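Local coordinates for Old Yellow Enzyme (Pichia, PDB 6AGZ), which probably catalyses the asymmetric reduction of the carbon-carbon double bond of enone compounds, using a bound flavin mononucleotide, at residues A[306-320]-A[331-345]. Sequence-based numbering, arbitrary orientation.
Sequences LQIWKGVVLRSGGYL and DVNADDRTLIGCSRY. With FMN (flavin mononucleotide), chain C.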
loop_
_atom_site.group_PDB
_atom_site.type_symbol
_atom_site.label_atom_id
_atom_site.label_comp_id
_atom_site.label_asym_id
_atom_site.label_seq_id
_atom_site.Cartn_x
_atom_site.Cartn_y
_atom_site.Cartn_z
ATOM N N LEU A 306 -1.731 7.712 -4.543
ATOM C CA LEU A 306 -1.508 8.296 -5.859
ATOM C C LEU A 306 -0.661 7.396 -6.746
ATOM O O LEU A 306 -0.687 7.553 -7.971
ATOM C CB LEU A 306 -0.853 9.674 -5.726
ATOM C CG LEU A 306 -1.642 10.865 -5.165
ATOM C CD1 LEU A 306 -1.605 12.025 -6.149
ATOM C CD2 LEU A 306 -3.086 10.525 -4.805
ATOM N N GLN A 307 0.084 6.454 -6.158
ATOM C CA GLN A 307 0.802 5.478 -6.970
ATOM C C GLN A 307 -0.156 4.549 -7.700
ATOM O O GLN A 307 0.130 4.125 -8.825
ATOM C CB GLN A 307 1.755 4.653 -6.104
ATOM C CG GLN A 307 3.060 5.341 -5.753
ATOM C CD GLN A 307 4.096 4.365 -5.223
ATOM O OE1 GLN A 307 4.686 4.579 -4.164
ATOM N NE2 GLN A 307 4.321 3.285 -5.964
ATOM N N ILE A 308 -1.292 4.224 -7.083
ATOM C CA ILE A 308 -2.183 3.201 -7.618
ATOM C C ILE A 308 -3.207 3.839 -8.545
ATOM O O ILE A 308 -3.327 3.458 -9.715
ATOM C CB ILE A 308 -2.873 2.423 -6.485
ATOM C CG1 ILE A 308 -1.828 1.865 -5.516
ATOM C CG2 ILE A 308 -3.716 1.301 -7.057
ATOM C CD1 ILE A 308 -2.417 1.252 -4.266
ATOM N N TRP A 309 -3.951 4.813 -8.030
ATOM C CA TRP A 309 -4.975 5.490 -8.816
ATOM C C TRP A 309 -4.320 6.528 -9.720
ATOM O O TRP A 309 -3.583 7.399 -9.245
ATOM C CB TRP A 309 -6.005 6.137 -7.895
ATOM C CG TRP A 309 -7.004 6.964 -8.623
ATOM C CD1 TRP A 309 -7.071 8.324 -8.655
ATOM C CD2 TRP A 309 -8.078 6.488 -9.444
ATOM N NE1 TRP A 309 -8.125 8.727 -9.437
ATOM C CE2 TRP A 309 -8.758 7.620 -9.935
ATOM C CE3 TRP A 309 -8.532 5.217 -9.807
ATOM C CZ2 TRP A 309 -9.868 7.519 -10.769
ATOM C CZ3 TRP A 309 -9.634 5.119 -10.637
ATOM C CH2 TRP A 309 -10.290 6.262 -11.108
ATOM N N LYS A 310 -4.591 6.436 -11.023
ATOM C CA LYS A 310 -3.959 7.295 -12.014
ATOM C C LYS A 310 -4.855 8.428 -12.497
ATOM O O LYS A 310 -4.377 9.300 -13.231
ATOM C CB LYS A 310 -3.511 6.465 -13.224
ATOM C CG LYS A 310 -2.583 5.311 -12.884
ATOM C CD LYS A 310 -1.255 5.807 -12.340
ATOM C CE LYS A 310 -0.270 4.661 -12.177
ATOM N NZ LYS A 310 1.062 5.141 -11.721
ATOM N N GLY A 311 -6.125 8.444 -12.109
ATOM C CA GLY A 311 -7.066 9.438 -12.577
ATOM C C GLY A 311 -7.085 10.677 -11.708
ATOM O O GLY A 311 -6.177 10.930 -10.912
ATOM N N VAL A 312 -8.147 11.468 -11.876
ATOM C CA VAL A 312 -8.317 12.671 -11.072
ATOM C C VAL A 312 -8.459 12.281 -9.611
ATOM O O VAL A 312 -9.224 11.372 -9.262
ATOM C CB VAL A 312 -9.532 13.474 -11.561
ATOM C CG1 VAL A 312 -9.780 14.673 -10.656
ATOM C CG2 VAL A 312 -9.333 13.918 -13.002
ATOM N N VAL A 313 -7.712 12.961 -8.744
ATOM C CA VAL A 313 -7.754 12.715 -7.309
ATOM C C VAL A 313 -8.032 14.035 -6.604
ATOM O O VAL A 313 -7.367 15.041 -6.874
ATOM C CB VAL A 313 -6.450 12.073 -6.793
ATOM C CG1 VAL A 313 -5.231 12.895 -7.202
ATOM C CG2 VAL A 313 -6.505 11.900 -5.282
ATOM N N LEU A 314 -9.026 14.036 -5.724
ATOM C CA LEU A 314 -9.362 15.199 -4.912
ATOM C C LEU A 314 -8.760 15.009 -3.528
ATOM O O LEU A 314 -9.113 14.061 -2.827
ATOM C CB LEU A 314 -10.876 15.381 -4.820
ATOM C CG LEU A 314 -11.383 16.300 -3.706
ATOM C CD1 LEU A 314 -10.862 17.718 -3.890
ATOM C CD2 LEU A 314 -12.903 16.285 -3.646
ATOM N N ARG A 315 -7.856 15.898 -3.138
ATOM C CA ARG A 315 -7.190 15.819 -1.844
ATOM C C ARG A 315 -7.739 16.907 -0.932
ATOM O O ARG A 315 -7.747 18.085 -1.307
ATOM C CB ARG A 315 -5.675 15.966 -2.005
ATOM C CG ARG A 315 -5.099 15.089 -3.106
ATOM C CD ARG A 315 -3.588 15.213 -3.198
ATOM N NE ARG A 315 -2.920 14.678 -2.016
ATOM C CZ ARG A 315 -1.613 14.457 -1.936
ATOM N NH1 ARG A 315 -0.830 14.717 -2.974
ATOM N NH2 ARG A 315 -1.087 13.970 -0.820
ATOM N N SER A 316 -8.202 16.518 0.257
ATOM C CA SER A 316 -8.799 17.480 1.174
ATOM C C SER A 316 -8.209 17.347 2.572
ATOM O O SER A 316 -7.804 16.260 2.996
ATOM C CB SER A 316 -10.323 17.316 1.244
ATOM O OG SER A 316 -10.919 17.558 -0.018
ATOM N N GLY A 317 -8.167 18.474 3.283
ATOM C CA GLY A 317 -7.802 18.496 4.688
ATOM C C GLY A 317 -6.568 19.305 5.036
ATOM O O GLY A 317 -5.451 18.947 4.653
ATOM N N GLY A 318 -6.760 20.401 5.774
ATOM C CA GLY A 318 -5.659 21.159 6.332
ATOM C C GLY A 318 -4.991 22.145 5.399
ATOM O O GLY A 318 -4.141 22.921 5.856
ATOM N N TYR A 319 -5.346 22.149 4.111
ATOM C CA TYR A 319 -4.561 22.861 3.107
ATOM C C TYR A 319 -4.529 24.372 3.309
ATOM O O TYR A 319 -3.607 25.026 2.811
ATOM C CB TYR A 319 -5.095 22.547 1.709
ATOM C CG TYR A 319 -4.604 21.232 1.152
ATOM C CD1 TYR A 319 -3.255 21.032 0.891
ATOM C CD2 TYR A 319 -5.485 20.195 0.877
ATOM C CE1 TYR A 319 -2.795 19.835 0.379
ATOM C CE2 TYR A 319 -5.036 18.994 0.363
ATOM C CZ TYR A 319 -3.690 18.820 0.115
ATOM O OH TYR A 319 -3.236 17.626 -0.396
ATOM N N LEU A 320 -5.503 24.949 4.009
ATOM C CA LEU A 320 -5.545 26.395 4.187
ATOM C C LEU A 320 -5.104 26.840 5.575
ATOM O O LEU A 320 -5.207 28.030 5.892
ATOM C CB LEU A 320 -6.946 26.929 3.882
ATOM C CG LEU A 320 -7.256 27.077 2.390
ATOM C CD1 LEU A 320 -8.606 27.743 2.177
ATOM C CD2 LEU A 320 -6.151 27.853 1.684
ATOM N N ASP A 331 1.207 20.078 -3.742
ATOM C CA ASP A 331 0.368 18.968 -4.185
ATOM C C ASP A 331 -0.375 19.301 -5.474
ATOM O O ASP A 331 -0.465 18.459 -6.375
ATOM C CB ASP A 331 -0.612 18.575 -3.082
ATOM C CG ASP A 331 0.079 17.963 -1.880
ATOM O OD1 ASP A 331 1.297 17.695 -1.967
ATOM O OD2 ASP A 331 -0.594 17.747 -0.850
ATOM N N VAL A 332 -0.918 20.516 -5.584
ATOM C CA VAL A 332 -1.683 20.852 -6.782
ATOM C C VAL A 332 -0.758 21.024 -7.981
ATOM O O VAL A 332 -1.168 20.789 -9.124
ATOM C CB VAL A 332 -2.554 22.103 -6.547
ATOM C CG1 VAL A 332 -1.738 23.382 -6.690
ATOM C CG2 VAL A 332 -3.740 22.110 -7.505
ATOM N N ASN A 333 0.498 21.417 -7.752
ATOM C CA ASN A 333 1.459 21.539 -8.840
ATOM C C ASN A 333 2.253 20.263 -9.081
ATOM O O ASN A 333 2.993 20.193 -10.069
ATOM C CB ASN A 333 2.430 22.696 -8.567
ATOM C CG ASN A 333 1.800 24.056 -8.801
ATOM O OD1 ASN A 333 0.773 24.173 -9.473
ATOM N ND2 ASN A 333 2.418 25.094 -8.254
ATOM N N ALA A 334 2.111 19.256 -8.215
ATOM C CA ALA A 334 2.902 18.036 -8.354
ATOM C C ALA A 334 2.599 17.324 -9.666
ATOM O O ALA A 334 3.504 16.768 -10.301
ATOM C CB ALA A 334 2.646 17.103 -7.170
ATOM N N ASP A 335 1.338 17.324 -10.087
ATOM C CA ASP A 335 0.953 16.717 -11.353
ATOM C C ASP A 335 -0.191 17.531 -11.949
ATOM O O ASP A 335 -0.490 18.642 -11.497
ATOM C CB ASP A 335 0.594 15.235 -11.170
ATOM C CG ASP A 335 -0.493 15.006 -10.130
ATOM O OD1 ASP A 335 -1.454 15.803 -10.057
ATOM O OD2 ASP A 335 -0.389 14.011 -9.383
ATOM N N ASP A 336 -0.833 16.972 -12.975
ATOM C CA ASP A 336 -1.894 17.650 -13.707
ATOM C C ASP A 336 -3.262 17.015 -13.474
ATOM O O ASP A 336 -4.174 17.205 -14.284
ATOM C CB ASP A 336 -1.562 17.667 -15.200
ATOM C CG ASP A 336 -2.201 18.831 -15.929
ATOM O OD1 ASP A 336 -2.281 19.930 -15.342
ATOM O OD2 ASP A 336 -2.622 18.645 -17.090
ATOM N N ARG A 337 -3.429 16.267 -12.377
ATOM C CA ARG A 337 -4.678 15.558 -12.119
ATOM C C ARG A 337 -5.159 15.723 -10.680
ATOM O O ARG A 337 -5.971 14.920 -10.212
ATOM C CB ARG A 337 -4.535 14.069 -12.461
ATOM C CG ARG A 337 -3.304 13.368 -11.871
ATOM C CD ARG A 337 -3.530 12.907 -10.433
ATOM N NE ARG A 337 -2.448 12.066 -9.930
ATOM C CZ ARG A 337 -2.572 10.768 -9.666
ATOM N NH1 ARG A 337 -3.734 10.158 -9.853
ATOM N NH2 ARG A 337 -1.535 10.080 -9.209
ATOM N N THR A 338 -4.695 16.747 -9.970
ATOM C CA THR A 338 -4.965 16.895 -8.547
ATOM C C THR A 338 -5.901 18.068 -8.295
ATOM O O THR A 338 -5.619 19.197 -8.713
ATOM C CB THR A 338 -3.666 17.086 -7.760
ATOM O OG1 THR A 338 -2.830 15.935 -7.929
ATOM C CG2 THR A 338 -3.965 17.274 -6.280
ATOM N N LEU A 339 -7.008 17.794 -7.613
ATOM C CA LEU A 339 -7.917 18.809 -7.104
ATOM C C LEU A 339 -7.652 19.028 -5.619
ATOM O O LEU A 339 -7.239 18.112 -4.904
ATOM C CB LEU A 339 -9.376 18.395 -7.314
ATOM C CG LEU A 339 -9.804 17.977 -8.722
ATOM C CD1 LEU A 339 -11.249 17.499 -8.718
ATOM C CD2 LEU A 339 -9.622 19.119 -9.706
ATOM N N ILE A 340 -7.895 20.251 -5.157
ATOM C CA ILE A 340 -7.675 20.625 -3.764
ATOM C C ILE A 340 -9.014 21.021 -3.162
ATOM O O ILE A 340 -9.671 21.951 -3.649
ATOM C CB ILE A 340 -6.654 21.765 -3.630
ATOM C CG1 ILE A 340 -5.289 21.323 -4.162
ATOM C CG2 ILE A 340 -6.541 22.205 -2.179
ATOM C CD1 ILE A 340 -4.623 20.250 -3.325
ATOM N N GLY A 341 -9.419 20.318 -2.108
ATOM C CA GLY A 341 -10.672 20.588 -1.426
ATOM C C GLY A 341 -10.447 21.378 -0.142
ATOM O O GLY A 341 -9.541 21.076 0.631
ATOM N N CYS A 342 -11.282 22.394 0.058
ATOM C CA CYS A 342 -11.257 23.215 1.267
ATOM C C CYS A 342 -12.686 23.334 1.780
ATOM O O CYS A 342 -13.528 23.966 1.133
ATOM C CB CYS A 342 -10.654 24.593 0.990
ATOM S SG CYS A 342 -9.017 24.551 0.223
ATOM N N SER A 343 -12.961 22.731 2.939
ATOM C CA SER A 343 -14.319 22.649 3.470
ATOM C C SER A 343 -14.602 23.709 4.529
ATOM O O SER A 343 -15.521 24.519 4.371
ATOM C CB SER A 343 -14.569 21.251 4.052
ATOM O OG SER A 343 -15.744 21.229 4.845
ATOM N N ARG A 344 -13.817 23.721 5.611
ATOM C CA ARG A 344 -14.152 24.558 6.760
ATOM C C ARG A 344 -14.098 26.041 6.414
ATOM O O ARG A 344 -14.958 26.817 6.846
ATOM C CB ARG A 344 -13.224 24.231 7.931
ATOM C CG ARG A 344 -13.597 22.939 8.647
ATOM C CD ARG A 344 -12.590 22.552 9.719
ATOM N NE ARG A 344 -11.380 21.961 9.153
ATOM C CZ ARG A 344 -10.432 21.372 9.877
ATOM N NH1 ARG A 344 -10.554 21.294 11.195
ATOM N NH2 ARG A 344 -9.363 20.860 9.282
ATOM N N TYR A 345 -13.104 26.456 5.627
ATOM C CA TYR A 345 -13.036 27.853 5.221
ATOM C C TYR A 345 -14.050 28.201 4.141
ATOM O O TYR A 345 -14.394 29.378 3.992
ATOM C CB TYR A 345 -11.625 28.204 4.749
ATOM C CG TYR A 345 -10.683 28.495 5.892
ATOM C CD1 TYR A 345 -10.773 29.685 6.601
ATOM C CD2 TYR A 345 -9.711 27.579 6.269
ATOM C CE1 TYR A 345 -9.921 29.958 7.651
ATOM C CE2 TYR A 345 -8.853 27.843 7.319
ATOM C CZ TYR A 345 -8.962 29.033 8.005
ATOM O OH TYR A 345 -8.108 29.299 9.051
HETATM N N1 FMN C . -16.932 14.817 4.637
HETATM C C2 FMN C . -17.737 13.952 3.921
HETATM O O2 FMN C . -17.230 13.111 3.179
HETATM N N3 FMN C . -19.110 14.024 4.037
HETATM C C4 FMN C . -19.681 14.964 4.868
HETATM O O4 FMN C . -20.904 15.035 4.977
HETATM C C4A FMN C . -18.872 15.835 5.587
HETATM N N5 FMN C . -19.446 16.771 6.416
HETATM C C5A FMN C . -18.650 17.641 7.130
HETATM C C6 FMN C . -19.238 18.583 7.965
HETATM C C7 FMN C . -18.444 19.462 8.690
HETATM C C7M FMN C . -19.079 20.480 9.587
HETATM C C8 FMN C . -17.061 19.399 8.582
HETATM C C8M FMN C . -16.202 20.348 9.364
HETATM C C9 FMN C . -16.475 18.455 7.749
HETATM C C9A FMN C . -17.267 17.573 7.019
HETATM N N10 FMN C . -16.688 16.630 6.188
HETATM C C10 FMN C . -17.491 15.761 5.473
HETATM C "C1'" FMN C . -15.193 16.559 6.053
HETATM C "C2'" FMN C . -14.775 17.584 4.994
HETATM O "O2'" FMN C . -15.358 17.237 3.757
HETATM C "C3'" FMN C . -13.261 17.710 4.839
HETATM O "O3'" FMN C . -12.719 16.493 4.378
HETATM C "C4'" FMN C . -12.605 18.111 6.157
HETATM O "O4'" FMN C . -13.314 19.186 6.731
HETATM C "C5'" FMN C . -11.155 18.534 5.963
HETATM O "O5'" FMN C . -11.088 19.564 5.002
HETATM P P FMN C . -10.733 21.068 5.453
HETATM O O1P FMN C . -9.458 21.050 6.263
HETATM O O2P FMN C . -10.540 21.936 4.233
HETATM O O3P FMN C . -11.868 21.613 6.285
HETATM O O HOH W 1 -8.394 21.424 2.959
HETATM O O HOH W 2 -5.120 30.394 8.069
#
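Strands 313-316 and 338-341 pair in parallel through V313 N to R337 O, L339 N to V313 O, R315 N to L339 O and G341 N to R315 O. At their N-terminal ends R337 reaches across to the last turn of helix 303-308 and the loop after it. Bent at chi2 (83°), its chain brings the guanidinium among three carbonyls lying near its plane: NH1 donates to W309 O and G311 O, both at 2.8 Å, and NH2 to L306 O at 2.9 Å. D335 OD2 takes R337 NE in a salt bridge of 2.9 Å, fixing the group's rotation, while L306 CD1 lies over one guanidinium face.

On the side of the strands that carries R315 and I340, Y319 OH donates to D331 OD2 of helix 328-334 at 2.7 Å, on the anti lone pair, with ring and carboxylate nearly perpendicular (89°). The same carboxylate lies nearly parallel over one face of the R315 guanidinium, so the long R315 NH1-D331 OD2 salt bridge is one of charge, with no N-H pointing at the oxygen; R315 NE has its salt bridge with E286. I340 CD1 sits over the Y319 ring, 4.0 Å from its centroid, a CH-pi contact. L314 CD1 packs on L339 CB, L320 CD1 on C342 SG and L320 CB on the Y345 ring.

At the C-terminal ends G318 N, S343 N and R344 N bind the FMN phosphate; R344 NE and NH2 add bonds to O3P and O1P. A water links G317 N and G341 O to O2P. This is the phosphate-binding end of strands seven and eight of a TIM barrel, joined by a beta-alpha-beta crossover.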